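Local coordinates for protein Agap007691-pb (Anopheles gambiae, PDB 5C98) that belongs to the serpin family and probably inhibits serine proteases, although its own target and physiological role are not established, at residues A[144-155]-A[171-179]. Numbering follows the deposited sequence. Where two conformers were deposited one is given.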
loop_
_atom_site.group_PDB
_atom_site.type_symbol
_atom_site.label_atom_id
_atom_site.label_comp_id
_atom_site.label_asym_id
_atom_site.label_seq_id
_atom_site.Cartn_x
_atom_site.Cartn_y
_atom_site.Cartn_z
ATOM N N TYR A 144 5.168 -13.062 -8.275
ATOM C CA TYR A 144 5.557 -12.359 -7.057
ATOM C C TYR A 144 6.567 -13.159 -6.253
ATOM O O TYR A 144 7.404 -12.561 -5.568
ATOM C CB TYR A 144 4.307 -11.961 -6.263
ATOM C CG TYR A 144 3.600 -10.793 -6.936
ATOM C CD1 TYR A 144 4.090 -9.493 -6.806
ATOM C CD2 TYR A 144 2.462 -10.977 -7.710
ATOM C CE1 TYR A 144 3.476 -8.433 -7.414
ATOM C CE2 TYR A 144 1.846 -9.910 -8.331
ATOM C CZ TYR A 144 2.350 -8.637 -8.188
ATOM O OH TYR A 144 1.692 -7.589 -8.815
ATOM N N GLN A 145 6.567 -14.494 -6.384
ATOM C CA GLN A 145 7.614 -15.310 -5.756
ATOM C C GLN A 145 8.968 -15.048 -6.405
ATOM O O GLN A 145 9.979 -14.862 -5.710
ATOM C CB GLN A 145 7.280 -16.807 -5.863
ATOM C CG GLN A 145 6.164 -17.311 -4.984
ATOM C CD GLN A 145 5.552 -18.595 -5.520
ATOM O OE1 GLN A 145 6.070 -19.214 -6.466
ATOM N NE2 GLN A 145 4.438 -19.007 -4.918
ATOM N N ARG A 146 9.015 -15.043 -7.737
ATOM C CA ARG A 146 10.266 -14.792 -8.441
ATOM C C ARG A 146 10.777 -13.381 -8.185
ATOM O O ARG A 146 11.983 -13.140 -8.310
ATOM C CB ARG A 146 10.097 -14.984 -9.958
ATOM C CG ARG A 146 9.875 -16.422 -10.445
ATOM C CD ARG A 146 9.898 -16.501 -11.988
ATOM N NE ARG A 146 8.928 -15.634 -12.672
ATOM C CZ ARG A 146 7.655 -15.953 -12.919
ATOM N NH1 ARG A 146 7.162 -17.121 -12.534
ATOM N NH2 ARG A 146 6.869 -15.084 -13.547
ATOM N N ALA A 147 9.895 -12.450 -7.828
ATOM C CA ALA A 147 10.291 -11.077 -7.582
ATOM C C ALA A 147 10.952 -10.904 -6.229
ATOM O O ALA A 147 11.449 -9.812 -5.960
ATOM C CB ALA A 147 9.074 -10.168 -7.690
ATOM N N ASN A 148 10.971 -11.953 -5.401
ATOM C CA ASN A 148 11.662 -11.953 -4.109
ATOM C C ASN A 148 11.237 -10.746 -3.275
ATOM O O ASN A 148 12.037 -9.905 -2.871
ATOM C CB ASN A 148 13.178 -12.017 -4.290
ATOM C CG ASN A 148 13.895 -12.444 -3.027
ATOM O OD1 ASN A 148 13.309 -13.074 -2.148
ATOM N ND2 ASN A 148 15.172 -12.100 -2.932
ATOM N N THR A 149 9.934 -10.682 -3.026
ATOM C CA THR A 149 9.311 -9.519 -2.417
ATOM C C THR A 149 8.572 -9.873 -1.138
ATOM O O THR A 149 7.747 -9.087 -0.660
ATOM C CB THR A 149 8.381 -8.849 -3.419
ATOM O OG1 THR A 149 8.151 -7.491 -3.002
ATOM C CG2 THR A 149 7.057 -9.640 -3.566
ATOM N N GLU A 150 8.875 -11.034 -0.564
ATOM C CA GLU A 150 8.326 -11.465 0.713
ATOM C C GLU A 150 6.833 -11.767 0.662
ATOM O O GLU A 150 6.179 -11.783 1.707
ATOM C CB GLU A 150 8.642 -10.483 1.854
ATOM C CG GLU A 150 10.103 -10.421 2.227
ATOM C CD GLU A 150 10.646 -11.786 2.588
ATOM O OE1 GLU A 150 10.087 -12.421 3.505
ATOM O OE2 GLU A 150 11.604 -12.236 1.928
ATOM N N ILE A 151 6.280 -12.041 -0.521
ATOM C CA ILE A 151 4.860 -12.395 -0.690
ATOM C C ILE A 151 4.842 -13.683 -1.506
ATOM O O ILE A 151 4.907 -13.645 -2.740
ATOM C CB ILE A 151 4.033 -11.294 -1.377
ATOM C CG1 ILE A 151 4.062 -9.998 -0.587
ATOM C CG2 ILE A 151 2.580 -11.745 -1.506
ATOM C CD1 ILE A 151 3.427 -8.819 -1.304
ATOM N N GLU A 152 4.757 -14.820 -0.821
ATOM C CA GLU A 152 4.830 -16.125 -1.464
ATOM C C GLU A 152 3.468 -16.685 -1.843
ATOM O O GLU A 152 3.407 -17.639 -2.625
ATOM C CB GLU A 152 5.557 -17.125 -0.559
ATOM C CG GLU A 152 6.998 -16.735 -0.249
ATOM C CD GLU A 152 7.904 -16.807 -1.467
ATOM O OE1 GLU A 152 8.048 -17.914 -2.032
ATOM O OE2 GLU A 152 8.467 -15.758 -1.860
ATOM N N ASP A 153 2.383 -16.123 -1.319
ATOM C CA ASP A 153 1.019 -16.552 -1.645
ATOM C C ASP A 153 0.199 -15.294 -1.915
ATOM O O ASP A 153 -0.655 -14.878 -1.132
ATOM C CB ASP A 153 0.415 -17.384 -0.520
ATOM C CG ASP A 153 0.768 -18.847 -0.634
ATOM O OD1 ASP A 153 0.092 -19.557 -1.409
ATOM O OD2 ASP A 153 1.722 -19.281 0.046
ATOM N N PHE A 154 0.481 -14.678 -3.052
ATOM C CA PHE A 154 -0.110 -13.386 -3.354
ATOM C C PHE A 154 -1.641 -13.456 -3.399
ATOM O O PHE A 154 -2.322 -12.547 -2.908
ATOM C CB PHE A 154 0.494 -12.879 -4.675
ATOM C CG PHE A 154 0.166 -11.458 -4.967
ATOM C CD1 PHE A 154 -1.064 -11.134 -5.471
ATOM C CD2 PHE A 154 1.071 -10.440 -4.723
ATOM C CE1 PHE A 154 -1.412 -9.833 -5.713
ATOM C CE2 PHE A 154 0.718 -9.122 -4.999
ATOM C CZ PHE A 154 -0.512 -8.833 -5.483
ATOM N N ILE A 155 -2.204 -14.498 -4.026
ATOM C CA ILE A 155 -3.650 -14.638 -4.195
ATOM C C ILE A 155 -4.000 -16.108 -4.044
ATOM O O ILE A 155 -3.142 -16.989 -4.125
ATOM C CB ILE A 155 -4.242 -14.136 -5.546
ATOM C CG1 ILE A 155 -3.394 -14.614 -6.725
ATOM C CG2 ILE A 155 -4.448 -12.612 -5.556
ATOM C CD1 ILE A 155 -4.180 -14.660 -8.026
ATOM N N LEU A 171 -5.912 -7.114 -12.784
ATOM C CA LEU A 171 -4.750 -6.322 -12.417
ATOM C C LEU A 171 -4.331 -6.667 -10.997
ATOM O O LEU A 171 -5.180 -6.939 -10.144
ATOM C CB LEU A 171 -5.086 -4.816 -12.483
ATOM C CG LEU A 171 -3.972 -3.820 -12.147
ATOM C CD1 LEU A 171 -2.786 -3.950 -13.108
ATOM C CD2 LEU A 171 -4.571 -2.424 -12.186
ATOM N N PHE A 172 -3.025 -6.645 -10.731
ATOM C CA PHE A 172 -2.447 -6.947 -9.432
ATOM C C PHE A 172 -1.367 -5.936 -9.094
ATOM O O PHE A 172 -0.636 -5.491 -9.977
ATOM C CB PHE A 172 -1.900 -8.381 -9.419
ATOM C CG PHE A 172 -2.937 -9.365 -9.832
ATOM C CD1 PHE A 172 -3.780 -9.935 -8.886
ATOM C CD2 PHE A 172 -3.136 -9.675 -11.158
ATOM C CE1 PHE A 172 -4.777 -10.805 -9.291
ATOM C CE2 PHE A 172 -4.138 -10.518 -11.546
ATOM C CZ PHE A 172 -4.949 -11.091 -10.618
ATOM N N SER A 173 -1.300 -5.554 -7.812
ATOM C CA SER A 173 -0.284 -4.645 -7.298
ATOM C C SER A 173 0.334 -5.274 -6.069
ATOM O O SER A 173 -0.389 -5.658 -5.145
ATOM C CB SER A 173 -0.946 -3.334 -6.882
ATOM O OG SER A 173 -0.097 -2.628 -5.979
ATOM N N GLY A 174 1.651 -5.365 -6.038
ATOM C CA GLY A 174 2.372 -5.738 -4.836
ATOM C C GLY A 174 3.264 -4.603 -4.384
ATOM O O GLY A 174 4.078 -4.140 -5.189
ATOM N N VAL A 175 3.181 -4.172 -3.120
ATOM C CA VAL A 175 4.072 -3.144 -2.576
ATOM C C VAL A 175 4.678 -3.672 -1.278
ATOM O O VAL A 175 3.962 -3.862 -0.288
ATOM C CB VAL A 175 3.384 -1.806 -2.342
ATOM C CG1 VAL A 175 4.357 -0.798 -1.734
ATOM C CG2 VAL A 175 2.827 -1.304 -3.687
ATOM N N SER A 176 5.981 -3.885 -1.287
ATOM C CA SER A 176 6.709 -4.456 -0.166
ATOM C C SER A 176 7.792 -3.501 0.264
ATOM O O SER A 176 8.655 -3.133 -0.532
ATOM C CB SER A 176 7.330 -5.801 -0.529
ATOM O OG SER A 176 6.294 -6.687 -0.886
ATOM N N VAL A 177 7.756 -3.112 1.528
ATOM C CA VAL A 177 8.820 -2.318 2.122
ATOM C C VAL A 177 9.809 -3.305 2.727
ATOM O O VAL A 177 9.450 -4.056 3.639
ATOM C CB VAL A 177 8.258 -1.373 3.193
ATOM C CG1 VAL A 177 9.409 -0.631 3.903
ATOM C CG2 VAL A 177 7.248 -0.439 2.566
ATOM N N LEU A 178 11.032 -3.307 2.219
ATOM C CA LEU A 178 12.033 -4.306 2.560
ATOM C C LEU A 178 13.244 -3.742 3.297
ATOM O O LEU A 178 14.002 -4.518 3.887
ATOM C CB LEU A 178 12.492 -5.037 1.290
ATOM C CG LEU A 178 11.345 -5.638 0.473
ATOM C CD1 LEU A 178 11.838 -6.107 -0.892
ATOM C CD2 LEU A 178 10.681 -6.769 1.239
ATOM N N THR A 179 13.419 -2.435 3.313
ATOM C CA THR A 179 14.597 -1.861 3.937
ATOM C C THR A 179 14.502 -2.000 5.458
ATOM O O THR A 179 13.415 -1.856 6.027
ATOM C CB THR A 179 14.692 -0.388 3.544
ATOM O OG1 THR A 179 15.018 -0.282 2.162
ATOM C CG2 THR A 179 15.757 0.293 4.295
#
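The linker that leaves serpin helix F, helix 133-146, runs back over strand 169-177 of sheet A, in the opposite direction to it, and Thr-149 meets Ser-176. Ser-176 OG donates a hydrogen bond to Thr-149 O at 2.8 Å. The donor lies in the carbonyl plane, with a C=O...donor angle of 149°. Thr-149 OG1 lies 2.9 Å from Ser-176 OG. It is directed there by a first torsion of -160°, which sets OG1 opposite the backbone N. Ile-151 CD1 reaches the same hydroxyl, Ser-176 OG, at 3.6 Å.

Two residues earlier in the strand, the rings of Tyr-144 and Phe-154 sit over Gly-174, where no strand side chain intervenes. Phe-154 CE2 lies above the centre of the Tyr-144 ring. The edge of the Phe-154 ring meets the strand backbone, and CZ comes 3.2 Å from Ser-173 O. Tyr-144 OH lies beside the backbone of Phe-172 and Gly-174 and hydrogen-bonds to Leu-98 O on strand 95-104. That strand and strand 320-328 flank strand 169-177 in sheet A. Strands 169-177 and 320-328 pair directly, as in serpins whose reactive-centre loop is not inserted between them.

Phe-172 closes this end of the buried packing. Its CD1 lies 4.0 Å from Phe-154 CE1, and its CE1 touches Ile-155 CD1 at 4.1 Å. At the other end, Leu-178 CD2 packs on Glu-150 CG at 3.8 Å, while the Glu-150 chain bends at its second torsion, and its carboxylate leads away from the strand.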